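PDB 7JPJ: diaminopimelate decarboxylase from Phaeodactylum tricornutum, which probably decarboxylates diaminopimelate to lysine with the help of pyridoxal 5'-phosphate, and works as a dimer. Local coordinates for residues Ala96-Leu106 / Met116-Gln127. Sequence-based numbering, arbitrary orientation.
Sequences AENISLSTQEL and MGVKLNACSVSQ
Leu101 and Leu120 pair in register where strands 99-101 and 119-122 run parallel, their axes 4.7 Å apart and 25° from each other in direction. Three backbone bonds join them: Lys119 N to Ile99 O, Leu101 N to Lys119 O (2.9 Å), and Asn121 N to Leu101 O. The leucines lie side by side, Leu101 CD2 3.9 Å from Leu120 CD1. Each carries CG anti to its N (chi1 170° and 173°), which sends the two side chains the same way; Leu106 crosses Leu120 at about a right angle, CD1 against CD1. All three are buried, which suits branched apolar side chains. These strands, with helix 110-116 between them, form a right-handed beta-alpha-beta unit of the TIM-barrel-like, pyridoxal-binding domain. Gly117 closes that helix in a Schellman motif; at its positive phi a CB would press on Met116 O, so glycine suits. Ala96, small and buried, rests CB 3.9 Å from Val118 CG2. Lys119, long enough to reach back, bends at chi4 to set NZ weakly on Glu97 O. On the opposite sheet face from the leucines, Asn121 ND2 meets Ser102 OG in a weak bond (3.4 Å), while OD1 accepts from Arg199. Gln127, in the first turn of helix 125-134, ties the two loops: NE2 donates to Thr103 O from above the carbonyl plane and to a water shared with Leu106 N, OE1 accepts from Cys123 N (2.9 Å), and its methylenes pack on Leu106. A leucine in its place would probably leave Thr103 O and Cys123 N without these partners. Beside Thr103, Gln104 OE1 accepts from Lys311 NZ of the second subunit.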
loop_
_atom_site.group_PDB
_atom_site.type_symbol
_atom_site.label_atom_id
_atom_site.label_comp_id
_atom_site.label_asym_id
_atom_site.label_seq_id
_atom_site.Cartn_x
_atom_site.Cartn_y
_atom_site.Cartn_z
ATOM N N ALA A 96 12.874 -9.444 -26.049
ATOM C CA ALA A 96 12.837 -7.991 -25.913
ATOM C C ALA A 96 11.814 -7.363 -26.853
ATOM O O ALA A 96 11.111 -6.420 -26.472
ATOM C CB ALA A 96 14.227 -7.409 -26.164
ATOM N N GLU A 97 11.711 -7.876 -28.081
ATOM C CA GLU A 97 10.808 -7.295 -29.070
ATOM C C GLU A 97 9.344 -7.390 -28.659
ATOM O O GLU A 97 8.516 -6.634 -29.178
ATOM C CB GLU A 97 10.996 -7.969 -30.434
ATOM C CG GLU A 97 12.424 -8.387 -30.759
ATOM C CD GLU A 97 12.837 -9.674 -30.061
ATOM O OE1 GLU A 97 13.862 -9.656 -29.339
ATOM O OE2 GLU A 97 12.129 -10.695 -30.225
ATOM N N ASN A 98 9.003 -8.302 -27.751
ATOM C CA ASN A 98 7.634 -8.442 -27.277
ATOM C C ASN A 98 7.308 -7.493 -26.132
ATOM O O ASN A 98 6.182 -7.525 -25.624
ATOM C CB ASN A 98 7.363 -9.884 -26.836
ATOM C CG ASN A 98 7.390 -10.865 -27.992
ATOM O OD1 ASN A 98 7.974 -10.596 -29.043
ATOM N ND2 ASN A 98 6.748 -12.013 -27.803
ATOM N N ILE A 99 8.252 -6.654 -25.719
ATOM C CA ILE A 99 8.061 -5.724 -24.614
ATOM C C ILE A 99 7.990 -4.312 -25.173
ATOM O O ILE A 99 8.801 -3.934 -26.027
ATOM C CB ILE A 99 9.189 -5.844 -23.574
ATOM C CG1 ILE A 99 9.395 -7.305 -23.171
ATOM C CG2 ILE A 99 8.884 -4.985 -22.356
ATOM C CD1 ILE A 99 10.557 -7.521 -22.224
ATOM N N SER A 100 7.016 -3.539 -24.700
ATOM C CA SER A 100 6.949 -2.107 -24.948
ATOM C C SER A 100 7.001 -1.379 -23.611
ATOM O O SER A 100 6.416 -1.836 -22.625
ATOM C CB SER A 100 5.680 -1.725 -25.722
ATOM O OG SER A 100 4.531 -1.806 -24.899
ATOM N N LEU A 101 7.708 -0.251 -23.577
ATOM C CA LEU A 101 7.967 0.481 -22.339
ATOM C C LEU A 101 7.209 1.805 -22.353
ATOM O O LEU A 101 7.500 2.688 -23.167
ATOM C CB LEU A 101 9.465 0.716 -22.153
ATOM C CG LEU A 101 9.887 1.666 -21.032
ATOM C CD1 LEU A 101 9.413 1.160 -19.675
ATOM C CD2 LEU A 101 11.394 1.861 -21.038
ATOM N N SER A 102 6.240 1.934 -21.450
ATOM C CA SER A 102 5.522 3.182 -21.209
ATOM C C SER A 102 5.640 3.487 -19.721
ATOM O O SER A 102 4.996 2.828 -18.898
ATOM C CB SER A 102 4.057 3.079 -21.634
ATOM O OG SER A 102 3.910 2.261 -22.782
ATOM N N THR A 103 6.461 4.477 -19.376
ATOM C CA THR A 103 6.832 4.706 -17.989
ATOM C C THR A 103 6.758 6.190 -17.663
ATOM O O THR A 103 6.909 7.047 -18.537
ATOM C CB THR A 103 8.248 4.171 -17.703
ATOM O OG1 THR A 103 8.585 4.395 -16.330
ATOM C CG2 THR A 103 9.277 4.855 -18.594
ATOM N N GLN A 104 6.505 6.483 -16.384
ATOM C CA GLN A 104 6.618 7.841 -15.872
ATOM C C GLN A 104 8.063 8.245 -15.623
ATOM O O GLN A 104 8.360 9.442 -15.578
ATOM C CB GLN A 104 5.825 7.989 -14.569
ATOM C CG GLN A 104 4.314 7.999 -14.739
ATOM C CD GLN A 104 3.788 9.345 -15.200
ATOM O OE1 GLN A 104 3.897 9.695 -16.373
ATOM N NE2 GLN A 104 3.213 10.106 -14.278
ATOM N N GLU A 105 8.961 7.274 -15.468
ATOM C CA GLU A 105 10.361 7.513 -15.122
ATOM C C GLU A 105 11.228 6.747 -16.116
ATOM O O GLU A 105 11.391 5.528 -16.000
ATOM C CB GLU A 105 10.642 7.080 -13.685
ATOM C CG GLU A 105 12.106 7.077 -13.282
ATOM C CD GLU A 105 12.314 6.503 -11.892
ATOM O OE1 GLU A 105 11.312 6.325 -11.166
ATOM O OE2 GLU A 105 13.477 6.229 -11.521
ATOM N N LEU A 106 11.773 7.456 -17.094
ATOM C CA LEU A 106 12.651 6.827 -18.075
ATOM C C LEU A 106 13.938 6.381 -17.392
ATOM O O LEU A 106 14.647 7.220 -16.824
ATOM C CB LEU A 106 12.954 7.795 -19.216
ATOM C CG LEU A 106 13.506 7.192 -20.510
ATOM C CD1 LEU A 106 12.595 6.095 -21.028
ATOM C CD2 LEU A 106 13.699 8.270 -21.565
ATOM N N MET A 116 18.448 -3.897 -27.348
ATOM C CA MET A 116 18.080 -5.307 -27.359
ATOM C C MET A 116 16.784 -5.580 -28.112
ATOM O O MET A 116 16.483 -6.747 -28.383
ATOM C CB MET A 116 17.962 -5.830 -25.926
ATOM C CG MET A 116 19.284 -6.249 -25.312
ATOM S SD MET A 116 19.142 -6.617 -23.550
ATOM C CE MET A 116 18.140 -5.244 -22.990
ATOM N N GLY A 117 16.016 -4.547 -28.451
ATOM C CA GLY A 117 14.795 -4.736 -29.210
ATOM C C GLY A 117 13.545 -4.269 -28.494
ATOM O O GLY A 117 12.428 -4.522 -28.954
ATOM N N VAL A 118 13.715 -3.588 -27.367
ATOM C CA VAL A 118 12.581 -3.072 -26.608
ATOM C C VAL A 118 12.045 -1.828 -27.302
ATOM O O VAL A 118 12.791 -0.876 -27.563
ATOM C CB VAL A 118 12.987 -2.767 -25.158
ATOM C CG1 VAL A 118 11.875 -2.019 -24.440
ATOM C CG2 VAL A 118 13.338 -4.053 -24.425
ATOM N N LYS A 119 10.749 -1.832 -27.602
ATOM C CA LYS A 119 10.103 -0.684 -28.221
ATOM C C LYS A 119 9.719 0.332 -27.153
ATOM O O LYS A 119 9.095 -0.020 -26.147
ATOM C CB LYS A 119 8.867 -1.129 -29.002
ATOM C CG LYS A 119 9.138 -2.240 -30.010
ATOM C CD LYS A 119 7.907 -2.542 -30.841
ATOM C CE LYS A 119 8.214 -3.538 -31.949
ATOM N NZ LYS A 119 8.572 -4.881 -31.421
ATOM N N LEU A 120 10.095 1.589 -27.367
ATOM C CA LEU A 120 9.846 2.650 -26.401
ATOM C C LEU A 120 8.695 3.531 -26.867
ATOM O O LEU A 120 8.668 3.972 -28.020
ATOM C CB LEU A 120 11.097 3.504 -26.186
ATOM C CG LEU A 120 10.871 4.742 -25.313
ATOM C CD1 LEU A 120 10.510 4.339 -23.890
ATOM C CD2 LEU A 120 12.084 5.657 -25.325
ATOM N N ASN A 121 7.749 3.782 -25.967
ATOM C CA ASN A 121 6.700 4.773 -26.179
ATOM C C ASN A 121 7.069 6.009 -25.366
ATOM O O ASN A 121 7.006 5.989 -24.133
ATOM C CB ASN A 121 5.333 4.230 -25.768
ATOM C CG ASN A 121 4.834 3.136 -26.694
ATOM O OD1 ASN A 121 5.254 3.040 -27.849
ATOM N ND2 ASN A 121 3.933 2.300 -26.189
ATOM N N ALA A 122 7.472 7.073 -26.057
ATOM C CA ALA A 122 7.836 8.317 -25.391
ATOM C C ALA A 122 6.605 8.927 -24.732
ATOM O O ALA A 122 5.587 9.160 -25.394
ATOM C CB ALA A 122 8.453 9.291 -26.391
ATOM N N CYS A 123 6.693 9.190 -23.430
ATOM C CA CYS A 123 5.548 9.649 -22.657
ATOM C C CYS A 123 5.629 11.117 -22.261
ATOM O O CYS A 123 4.695 11.623 -21.633
ATOM C CB CYS A 123 5.382 8.781 -21.406
ATOM S SG CYS A 123 4.962 7.054 -21.777
ATOM N N SER A 124 6.709 11.812 -22.606
ATOM C CA SER A 124 6.810 13.245 -22.365
ATOM C C SER A 124 7.803 13.826 -23.360
ATOM O O SER A 124 8.537 13.098 -24.031
ATOM C CB SER A 124 7.238 13.554 -20.928
ATOM O OG SER A 124 8.569 13.131 -20.686
ATOM N N VAL A 125 7.808 15.156 -23.449
ATOM C CA VAL A 125 8.779 15.830 -24.306
ATOM C C VAL A 125 10.198 15.484 -23.871
ATOM O O VAL A 125 11.068 15.208 -24.706
ATOM C CB VAL A 125 8.528 17.349 -24.300
ATOM C CG1 VAL A 125 9.693 18.093 -24.942
ATOM C CG2 VAL A 125 7.223 17.669 -25.016
ATOM N N SER A 126 10.442 15.464 -22.556
ATOM C CA SER A 126 11.777 15.171 -22.037
ATOM C C SER A 126 12.265 13.800 -22.485
ATOM O O SER A 126 13.443 13.632 -22.818
ATOM C CB SER A 126 11.767 15.242 -20.511
ATOM O OG SER A 126 10.823 16.192 -20.060
ATOM N N GLN A 127 11.378 12.801 -22.485
ATOM C CA GLN A 127 11.788 11.456 -22.871
ATOM C C GLN A 127 12.091 11.377 -24.359
ATOM O O GLN A 127 13.057 10.722 -24.769
ATOM C CB GLN A 127 10.709 10.444 -22.496
ATOM C CG GLN A 127 10.517 10.269 -21.009
ATOM C CD GLN A 127 9.541 9.162 -20.684
ATOM O OE1 GLN A 127 8.864 8.637 -21.569
ATOM N NE2 GLN A 127 9.464 8.795 -19.410
HETATM O O HOH W 1 10.970 9.904 -17.295
#